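PDB 5OYN: D-xylonate dehydratase from Caulobacter crescentus, which catalyses the dehydration of D-xylonate to 2-dehydro-3-deoxy-D-arabinonate, and likewise of D-gluconate, using a [2Fe-2S] cluster and magnesium. Local coordinates for residues Asn397-Ala402 with Leu508-Glu513; Arg430-Asp435 with Leu523-Thr528; Leu449-Arg454 with Asp480-Lys485. All blocks are in the same frame, centred on the assembly; numbering follows the deposited sequence.

Contact 1: residues Asn397-Ala402 with Leu508-Glu513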
loop_
_atom_site.group_PDB
_atom_site.type_symbol
_atom_site.label_atom_id
_atom_site.label_comp_id
_atom_site.label_asym_id
_atom_site.label_seq_id
_atom_site.Cartn_x
_atom_site.Cartn_y
_atom_site.Cartn_z
ATOM N N ASN A 397 -9.945 -54.059 -14.158
ATOM C CA ASN A 397 -11.350 -53.997 -14.510
ATOM C C ASN A 397 -12.085 -52.893 -13.765
ATOM O O ASN A 397 -13.252 -52.629 -14.077
ATOM C CB ASN A 397 -12.012 -55.350 -14.234
ATOM C CG ASN A 397 -12.077 -55.675 -12.753
ATOM O OD1 ASN A 397 -11.256 -55.212 -11.961
ATOM N ND2 ASN A 397 -13.059 -56.480 -12.372
ATOM N N LEU A 398 -11.433 -52.241 -12.799
ATOM C CA LEU A 398 -12.073 -51.191 -12.018
ATOM C C LEU A 398 -11.828 -49.797 -12.577
ATOM O O LEU A 398 -12.626 -48.890 -12.320
ATOM C CB LEU A 398 -11.589 -51.252 -10.572
ATOM C CG LEU A 398 -12.224 -52.372 -9.753
ATOM C CD1 LEU A 398 -11.426 -52.625 -8.480
ATOM C CD2 LEU A 398 -13.692 -52.071 -9.446
ATOM N N PHE A 399 -10.750 -49.614 -13.332
ATOM C CA PHE A 399 -10.381 -48.346 -13.942
ATOM C C PHE A 399 -9.257 -48.633 -14.921
ATOM O O PHE A 399 -8.441 -49.537 -14.699
ATOM C CB PHE A 399 -9.917 -47.317 -12.900
ATOM C CG PHE A 399 -8.994 -47.892 -11.860
ATOM C CD1 PHE A 399 -7.644 -48.081 -12.138
ATOM C CD2 PHE A 399 -9.482 -48.255 -10.611
ATOM C CE1 PHE A 399 -6.795 -48.635 -11.196
ATOM C CE2 PHE A 399 -8.638 -48.806 -9.661
ATOM C CZ PHE A 399 -7.288 -48.994 -9.953
ATOM N N ASP A 400 -9.219 -47.858 -16.002
ATOM C CA ASP A 400 -8.155 -48.028 -16.978
ATOM C C ASP A 400 -6.857 -47.363 -16.545
ATOM O O ASP A 400 -5.789 -47.748 -17.033
ATOM C CB ASP A 400 -8.599 -47.484 -18.338
ATOM C CG ASP A 400 -9.918 -48.092 -18.811
ATOM O OD1 ASP A 400 -10.208 -49.276 -18.467
ATOM O OD2 ASP A 400 -10.659 -47.371 -19.524
ATOM N N PHE A 401 -6.925 -46.389 -15.637
ATOM C CA PHE A 401 -5.748 -45.671 -15.171
ATOM C C PHE A 401 -5.982 -45.207 -13.742
ATOM O O PHE A 401 -7.089 -44.793 -13.385
ATOM C CB PHE A 401 -5.429 -44.472 -16.082
ATOM C CG PHE A 401 -4.336 -43.574 -15.558
ATOM C CD1 PHE A 401 -3.023 -43.753 -15.966
ATOM C CD2 PHE A 401 -4.626 -42.532 -14.676
ATOM C CE1 PHE A 401 -2.009 -42.937 -15.497
ATOM C CE2 PHE A 401 -3.613 -41.704 -14.193
ATOM C CZ PHE A 401 -2.299 -41.909 -14.607
ATOM N N ALA A 402 -4.931 -45.291 -12.934
ATOM C CA ALA A 402 -4.868 -44.710 -11.601
ATOM C C ALA A 402 -3.405 -44.732 -11.207
ATOM O O ALA A 402 -2.602 -45.406 -11.848
ATOM C CB ALA A 402 -5.719 -45.464 -10.579
ATOM N N LEU A 508 -5.150 -43.532 -6.636
ATOM C CA LEU A 508 -5.814 -42.248 -6.800
ATOM C C LEU A 508 -6.105 -41.963 -8.257
ATOM O O LEU A 508 -5.500 -42.546 -9.159
ATOM C CB LEU A 508 -4.953 -41.095 -6.269
ATOM C CG LEU A 508 -4.692 -41.139 -4.782
ATOM C CD1 LEU A 508 -3.213 -41.023 -4.549
ATOM C CD2 LEU A 508 -5.440 -40.004 -4.143
ATOM N N ASN A 509 -7.011 -40.999 -8.456
ATOM C CA ASN A 509 -7.311 -40.412 -9.764
ATOM C C ASN A 509 -7.874 -41.448 -10.732
ATOM O O ASN A 509 -7.632 -41.374 -11.942
ATOM C CB ASN A 509 -6.074 -39.733 -10.372
ATOM C CG ASN A 509 -5.423 -38.729 -9.430
ATOM O OD1 ASN A 509 -6.034 -38.274 -8.456
ATOM N ND2 ASN A 509 -4.175 -38.373 -9.720
ATOM N N ALA A 510 -8.626 -42.416 -10.204
ATOM C CA ALA A 510 -9.066 -43.550 -11.006
ATOM C C ALA A 510 -9.978 -43.076 -12.125
ATOM O O ALA A 510 -11.024 -42.472 -11.872
ATOM C CB ALA A 510 -9.783 -44.577 -10.130
ATOM N N SER A 511 -9.564 -43.336 -13.363
ATOM C CA SER A 511 -10.313 -42.964 -14.549
ATOM C C SER A 511 -10.641 -44.205 -15.376
ATOM O O SER A 511 -9.799 -45.103 -15.504
ATOM C CB SER A 511 -9.526 -41.958 -15.404
ATOM O OG SER A 511 -8.870 -41.013 -14.586
ATOM N N PRO A 512 -11.862 -44.300 -15.931
ATOM C CA PRO A 512 -12.893 -43.274 -15.743
ATOM C C PRO A 512 -13.599 -43.429 -14.401
ATOM O O PRO A 512 -13.706 -44.546 -13.880
ATOM C CB PRO A 512 -13.861 -43.515 -16.912
ATOM C CG PRO A 512 -13.523 -44.913 -17.453
ATOM C CD PRO A 512 -12.363 -45.463 -16.690
ATOM N N GLU A 513 -14.057 -42.312 -13.846
ATOM C CA GLU A 513 -14.643 -42.321 -12.517
ATOM C C GLU A 513 -15.955 -43.098 -12.511
ATOM O O GLU A 513 -16.564 -43.353 -13.551
ATOM C CB GLU A 513 -14.895 -40.893 -12.031
ATOM C CG GLU A 513 -15.910 -40.174 -12.877
ATOM C CD GLU A 513 -16.125 -38.744 -12.467
ATOM O OE1 GLU A 513 -16.717 -38.531 -11.383
ATOM O OE2 GLU A 513 -15.718 -37.842 -13.239
#
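Ser511 is the residue to look at first, because its backbone oxygen faces two successive amides of 397-402, those of Asp400 and Phe401. Phe401 N donates to Ser511 O at 3.2 Å, lying in the carbonyl plane, while Asp400 N reaches the same oxygen at 2.9 Å in a bent, weak bond (125° at the hydrogen). The return bond, Ser511 N to Phe401 O, is 2.9 Å long and nearly straight at 170°. Phe401 O also takes a CA-H...O contact from Ala510.

The side chains close in around this pairing. Phe399 has its CG between the backbone N and the carbonyl carbon (chi1 43°), which sets its ring obliquely against the Ala510 methyl, CD2 to CB 3.7 Å, before the far end of the ring leads off. Ala402 CB sits 4.2 Å from Ala510 CB, and it also meets the backbone oxygen of Leu508. At the more exposed end, Asp400 OD2 lies 3.8 Å from Pro512 CD, the proline following a cis peptide bond.

Further out, Ser511 OG donates to Asn509 O at 2.9 Å, tying two residues of its own strand together, and that same oxygen lies at the edge of the Phe401 ring. Asn509 ND2 is held by Gln290 OE1, at the start of helix 289-299, and the Asn509 side chain lies about 11 Å from the bound magnesium. Two residues, Asp400 and Phe401, thus stand opposite the single Ser511: a classic beta bulge, at the end of the antiparallel pairing of strands 401-404 and 507-511.

Contact 2: residues Arg430-Asp435 with Leu523-Thr528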
loop_
_atom_site.group_PDB
_atom_site.type_symbol
_atom_site.label_atom_id
_atom_site.label_comp_id
_atom_site.label_asym_id
_atom_site.label_seq_id
_atom_site.Cartn_x
_atom_site.Cartn_y
_atom_site.Cartn_z
ATOM N N ARG A 430 -10.563 -56.894 1.142
ATOM C CA ARG A 430 -12.017 -56.870 1.072
ATOM C C ARG A 430 -12.493 -55.425 0.972
ATOM O O ARG A 430 -12.207 -54.611 1.856
ATOM C CB ARG A 430 -12.613 -57.547 2.305
ATOM C CG ARG A 430 -14.123 -57.518 2.353
ATOM C CD ARG A 430 -14.604 -58.519 3.348
ATOM N NE ARG A 430 -14.481 -58.030 4.712
ATOM C CZ ARG A 430 -15.415 -57.290 5.299
ATOM N NH1 ARG A 430 -16.522 -56.963 4.620
ATOM N NH2 ARG A 430 -15.242 -56.878 6.556
ATOM N N ALA A 431 -13.238 -55.116 -0.084
ATOM C CA ALA A 431 -13.628 -53.738 -0.340
ATOM C C ALA A 431 -14.666 -53.254 0.673
ATOM O O ALA A 431 -15.638 -53.951 0.968
ATOM C CB ALA A 431 -14.172 -53.607 -1.761
ATOM N N ILE A 432 -14.447 -52.054 1.210
ATOM C CA ILE A 432 -15.441 -51.316 1.992
ATOM C C ILE A 432 -15.720 -50.038 1.213
ATOM O O ILE A 432 -14.904 -49.107 1.226
ATOM C CB ILE A 432 -14.959 -51.005 3.411
ATOM C CG1 ILE A 432 -14.257 -52.229 4.016
ATOM C CG2 ILE A 432 -16.120 -50.519 4.270
ATOM C CD1 ILE A 432 -15.202 -53.300 4.527
ATOM N N VAL A 433 -16.865 -49.986 0.531
ATOM C CA VAL A 433 -17.163 -48.941 -0.444
ATOM C C VAL A 433 -18.016 -47.854 0.195
ATOM O O VAL A 433 -18.969 -48.142 0.935
ATOM C CB VAL A 433 -17.862 -49.534 -1.679
ATOM C CG1 VAL A 433 -18.146 -48.452 -2.722
ATOM C CG2 VAL A 433 -17.009 -50.637 -2.262
ATOM N N PHE A 434 -17.679 -46.596 -0.102
ATOM C CA PHE A 434 -18.412 -45.437 0.383
ATOM C C PHE A 434 -18.758 -44.531 -0.784
ATOM O O PHE A 434 -17.963 -44.373 -1.717
ATOM C CB PHE A 434 -17.608 -44.660 1.403
ATOM C CG PHE A 434 -17.160 -45.478 2.558
ATOM C CD1 PHE A 434 -18.041 -45.783 3.589
ATOM C CD2 PHE A 434 -15.860 -45.943 2.626
ATOM C CE1 PHE A 434 -17.632 -46.546 4.675
ATOM C CE2 PHE A 434 -15.442 -46.702 3.709
ATOM C CZ PHE A 434 -16.330 -47.003 4.737
ATOM N N ASP A 435 -19.941 -43.931 -0.730
ATOM C CA ASP A 435 -20.394 -43.065 -1.812
ATOM C C ASP A 435 -20.221 -41.617 -1.365
ATOM O O ASP A 435 -21.151 -40.951 -0.903
ATOM C CB ASP A 435 -21.831 -43.395 -2.203
ATOM C CG ASP A 435 -21.906 -44.514 -3.236
ATOM O OD1 ASP A 435 -21.738 -44.227 -4.447
ATOM O OD2 ASP A 435 -22.114 -45.684 -2.825
ATOM N N LEU A 523 -18.707 -51.919 -8.262
ATOM C CA LEU A 523 -18.097 -52.575 -7.112
ATOM C C LEU A 523 -19.005 -52.460 -5.890
ATOM O O LEU A 523 -19.757 -51.495 -5.731
ATOM C CB LEU A 523 -16.723 -51.976 -6.831
ATOM C CG LEU A 523 -15.955 -52.356 -5.566
ATOM C CD1 LEU A 523 -15.034 -53.545 -5.801
ATOM C CD2 LEU A 523 -15.137 -51.164 -5.140
ATOM N N ARG A 524 -18.969 -53.484 -5.043
ATOM C CA ARG A 524 -19.823 -53.520 -3.868
ATOM C C ARG A 524 -19.014 -54.011 -2.682
ATOM O O ARG A 524 -18.083 -54.803 -2.834
ATOM C CB ARG A 524 -21.052 -54.416 -4.076
ATOM C CG ARG A 524 -21.798 -54.178 -5.381
ATOM C CD ARG A 524 -22.730 -52.982 -5.288
ATOM N NE ARG A 524 -23.509 -52.771 -6.509
ATOM C CZ ARG A 524 -23.273 -51.800 -7.390
ATOM N NH1 ARG A 524 -22.269 -50.950 -7.188
ATOM N NH2 ARG A 524 -24.036 -51.676 -8.476
ATOM N N THR A 525 -19.373 -53.515 -1.497
ATOM C CA THR A 525 -18.696 -53.914 -0.270
ATOM C C THR A 525 -18.687 -55.436 -0.147
ATOM O O THR A 525 -19.619 -56.117 -0.578
ATOM C CB THR A 525 -19.389 -53.262 0.933
ATOM O OG1 THR A 525 -19.391 -51.838 0.758
ATOM C CG2 THR A 525 -18.687 -53.590 2.229
ATOM N N GLY A 526 -17.607 -55.979 0.408
ATOM C CA GLY A 526 -17.455 -57.406 0.536
ATOM C C GLY A 526 -16.755 -58.079 -0.628
ATOM O O GLY A 526 -16.229 -59.192 -0.458
ATOM N N ASP A 527 -16.730 -57.443 -1.803
ATOM C CA ASP A 527 -15.940 -57.947 -2.918
ATOM C C ASP A 527 -14.464 -58.022 -2.530
ATOM O O ASP A 527 -14.017 -57.453 -1.529
ATOM C CB ASP A 527 -16.099 -57.059 -4.150
ATOM C CG ASP A 527 -17.518 -57.055 -4.696
ATOM O OD1 ASP A 527 -17.787 -56.282 -5.650
ATOM O OD2 ASP A 527 -18.366 -57.818 -4.169
ATOM N N THR A 528 -13.701 -58.744 -3.337
ATOM C CA THR A 528 -12.282 -58.936 -3.090
ATOM C C THR A 528 -11.500 -58.261 -4.205
ATOM O O THR A 528 -11.782 -58.477 -5.390
ATOM C CB THR A 528 -11.943 -60.427 -2.968
ATOM O OG1 THR A 528 -12.267 -60.866 -1.641
ATOM C CG2 THR A 528 -10.456 -60.699 -3.224
#
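A type II beta turn, Arg524 to Asp527, lies against strand 426-435, and its Gly526 N bonds to Ala431 O at 2.9 Å. Ala431 N, turned to the same segment, donates to Asp527 O, also at 2.9 Å, so this one residue is gripped through both backbone polar groups. Gly526, at phi 91°, takes the turn position where a side chain would run into the preceding carbonyl.

Further along the strand, at Val433, a side chain stands in for a backbone acceptor. Thr525 OG1, anti to its own carbonyl carbon, receives Val433 N at 3.1 Å with an angle of 164° at the hydrogen; its CG2 is thereby turned over Ala431 O and the CA of Ile432. Just ahead of the turn, the two methyls of Leu523 divide the apolar work: CD2 packs on Val433 CG2 at 3.5 Å, and CD1 on Ala431 CB at 4.1 Å.

At the other end Arg430 runs its CG past Gly526 CA (3.8 Å) and then bends at chi3. Ile432 CD1 rests over one face of the Arg430 guanidinium, toward its rim, and NH2 goes to Leu449 O. Asp527 OD1 is met by Arg524 N from above the carboxylate plane and is salt-bridged to Arg550, which ties down the turn from outside. Arg430 and Thr528 then form a non-hydrogen-bonded pair, so the type II turn leads directly into strand 528-532, which runs antiparallel to strand 426-435 in the mixed sheet.

Contact 3: residues Leu449-Arg454 with Asp480-Lys485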
loop_
_atom_site.group_PDB
_atom_site.type_symbol
_atom_site.label_atom_id
_atom_site.label_comp_id
_atom_site.label_asym_id
_atom_site.label_seq_id
_atom_site.Cartn_x
_atom_site.Cartn_y
_atom_site.Cartn_z
ATOM N N LEU A 449 -20.152 -53.425 9.643
ATOM C CA LEU A 449 -19.315 -53.743 8.496
ATOM C C LEU A 449 -18.130 -54.629 8.844
ATOM O O LEU A 449 -17.459 -55.109 7.924
ATOM C CB LEU A 449 -18.817 -52.462 7.820
ATOM C CG LEU A 449 -19.959 -51.517 7.486
ATOM C CD1 LEU A 449 -19.419 -50.116 7.337
ATOM C CD2 LEU A 449 -20.672 -51.983 6.221
ATOM N N GLU A 450 -17.875 -54.867 10.131
ATOM C CA GLU A 450 -16.804 -55.755 10.576
ATOM C C GLU A 450 -15.519 -55.552 9.784
ATOM O O GLU A 450 -15.118 -56.417 8.993
ATOM C CB GLU A 450 -17.249 -57.215 10.487
ATOM C CG GLU A 450 -17.979 -57.702 11.724
ATOM C CD GLU A 450 -18.512 -59.110 11.569
ATOM O OE1 GLU A 450 -18.532 -59.618 10.422
ATOM O OE2 GLU A 450 -18.916 -59.706 12.594
ATOM N N ILE A 451 -14.876 -54.409 9.992
ATOM C CA ILE A 451 -13.656 -54.035 9.286
ATOM C C ILE A 451 -12.460 -54.582 10.054
ATOM O O ILE A 451 -12.455 -54.604 11.290
ATOM C CB ILE A 451 -13.585 -52.502 9.123
ATOM C CG1 ILE A 451 -14.903 -51.969 8.542
ATOM C CG2 ILE A 451 -12.412 -52.101 8.245
ATOM C CD1 ILE A 451 -14.812 -50.572 7.939
ATOM N N ASP A 452 -11.452 -55.054 9.327
ATOM C CA ASP A 452 -10.231 -55.539 9.965
ATOM C C ASP A 452 -9.060 -55.273 9.029
ATOM O O ASP A 452 -9.218 -54.674 7.961
ATOM C CB ASP A 452 -10.339 -57.023 10.347
ATOM C CG ASP A 452 -10.711 -57.938 9.161
ATOM O OD1 ASP A 452 -10.430 -57.600 7.982
ATOM O OD2 ASP A 452 -11.289 -59.021 9.421
ATOM N N GLU A 453 -7.885 -55.767 9.421
ATOM C CA GLU A 453 -6.634 -55.414 8.759
ATOM C C GLU A 453 -6.583 -55.794 7.282
ATOM O O GLU A 453 -5.712 -55.296 6.564
ATOM C CB GLU A 453 -5.485 -56.071 9.510
ATOM C CG GLU A 453 -5.885 -56.421 10.925
ATOM C CD GLU A 453 -4.830 -57.233 11.633
ATOM O OE1 GLU A 453 -4.733 -57.126 12.881
ATOM O OE2 GLU A 453 -4.093 -57.967 10.935
ATOM N N ARG A 454 -7.481 -56.651 6.798
ATOM C CA ARG A 454 -7.410 -57.105 5.414
ATOM C C ARG A 454 -8.494 -56.481 4.536
ATOM O O ARG A 454 -8.840 -57.041 3.490
ATOM C CB ARG A 454 -7.471 -58.634 5.343
ATOM C CG ARG A 454 -6.724 -59.355 6.469
ATOM C CD ARG A 454 -5.213 -59.185 6.383
ATOM N NE ARG A 454 -4.720 -59.207 5.005
ATOM C CZ ARG A 454 -3.430 -59.145 4.673
ATOM N NH1 ARG A 454 -2.498 -59.069 5.625
ATOM N NH2 ARG A 454 -3.067 -59.157 3.393
ATOM N N ASP A 480 -11.985 -46.527 14.268
ATOM C CA ASP A 480 -11.350 -46.204 15.541
ATOM C C ASP A 480 -10.803 -47.455 16.214
ATOM O O ASP A 480 -9.671 -47.455 16.720
ATOM C CB ASP A 480 -12.335 -45.492 16.466
ATOM C CG ASP A 480 -12.882 -44.198 15.874
ATOM O OD1 ASP A 480 -12.486 -43.824 14.745
ATOM O OD2 ASP A 480 -13.722 -43.557 16.546
ATOM N N HIS A 481 -11.584 -48.543 16.210
ATOM C CA HIS A 481 -11.160 -49.745 16.921
ATOM C C HIS A 481 -9.828 -50.264 16.395
ATOM O O HIS A 481 -9.002 -50.747 17.176
ATOM C CB HIS A 481 -12.259 -50.819 16.862
ATOM C CG HIS A 481 -12.331 -51.576 15.569
ATOM N ND1 HIS A 481 -13.345 -51.390 14.653
ATOM C CD2 HIS A 481 -11.541 -52.554 15.059
ATOM C CE1 HIS A 481 -13.161 -52.198 13.622
ATOM N NE2 HIS A 481 -12.071 -52.912 13.842
ATOM N N LEU A 482 -9.580 -50.122 15.088
ATOM C CA LEU A 482 -8.290 -50.511 14.520
ATOM C C LEU A 482 -7.193 -49.511 14.874
ATOM O O LEU A 482 -6.059 -49.910 15.177
ATOM C CB LEU A 482 -8.406 -50.659 13.001
ATOM C CG LEU A 482 -9.008 -51.984 12.530
ATOM C CD1 LEU A 482 -9.956 -51.774 11.366
ATOM C CD2 LEU A 482 -7.909 -52.959 12.166
ATOM N N LEU A 483 -7.507 -48.209 14.829
ATOM C CA LEU A 483 -6.534 -47.202 15.242
ATOM C C LEU A 483 -6.055 -47.465 16.659
ATOM O O LEU A 483 -4.851 -47.408 16.933
ATOM C CB LEU A 483 -7.137 -45.797 15.131
ATOM C CG LEU A 483 -7.094 -45.170 13.731
ATOM C CD1 LEU A 483 -8.017 -43.968 13.599
ATOM C CD2 LEU A 483 -5.661 -44.829 13.336
ATOM N N LYS A 484 -6.984 -47.783 17.565
ATOM C CA LYS A 484 -6.614 -48.048 18.950
ATOM C C LYS A 484 -5.747 -49.294 19.089
ATOM O O LYS A 484 -5.002 -49.403 20.070
ATOM C CB LYS A 484 -7.872 -48.151 19.819
ATOM C CG LYS A 484 -8.540 -46.787 20.055
ATOM C CD LYS A 484 -9.872 -46.884 20.793
ATOM C CE LYS A 484 -10.436 -45.487 21.083
ATOM N NZ LYS A 484 -11.872 -45.487 21.515
ATOM N N LYS A 485 -5.797 -50.212 18.122
ATOM C CA LYS A 485 -4.909 -51.366 18.104
ATOM C C LYS A 485 -3.556 -51.067 17.468
ATOM O O LYS A 485 -2.726 -51.977 17.363
ATOM C CB LYS A 485 -5.558 -52.539 17.364
ATOM C CG LYS A 485 -6.923 -52.960 17.878
ATOM C CD LYS A 485 -7.594 -53.893 16.865
ATOM C CE LYS A 485 -8.868 -54.557 17.403
ATOM N NZ LYS A 485 -9.677 -55.206 16.315
#
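Helix 480-484 comes up beside the irregular loop 449-454 with the backbones well apart, the nearest pair of CA atoms being Asp452 and Leu482 at 7.1 Å, so side chains from the helix have to bridge the interval. Leu482 does most of it. Its CG, anti to the carbonyl carbon (chi1 -80°), carries the forked end to the loop, where CD1 packs on Ile451 CG2 at 4.0 Å, the two side chains crossing at about a right angle. The other branch, CD2, lies 3.9 Å from Glu453 N and also touches the CG of that glutamate. With the branched end cut back to an alanine, a gap would probably open between helix and loop, Ile451 CG2 and the CG of Glu453 losing the apolar contact Leu482 gives them.

The residue before it, His481, brings the edge of its ring to Ile451 O. NE2 donates at 3.1 Å, with the oxygen in the ring plane, but the bond is bent to 134° and weak. Ile451 also touches Pro479, just ahead of the helix, and Ile487, beyond the helix, is touched by both Leu482 and Glu453. The chemistry is that of a modest apolar seat with a single weak polar tie at its exposed margin; if formed, the tie would need a proton on NE2.

All three contacts fall in the C-terminal half of the chain, but at different depths. Contact 1 is buried and lies closest to the metal site; contacts 2 and 3 are partly buried and far from it. Backbone hydrogen bonds dominate contact 1 and share contact 2 with a threonine hydroxyl, whereas contact 3 relies on leucine packing. Contacts 1 and 2 meet where Leu398 CD2 packs on Leu523 CB at 4.0 Å, a packing contact between the loops that flank the antiparallel and the mixed sheet. Contacts 2 and 3 adjoin through Arg430 N, probably bonded to Arg454 O at 2.9 Å, so loop 449-454 touches the mixed sheet on one part of its length and helix 480-484 on another. Contacts 1 and 3 do not touch.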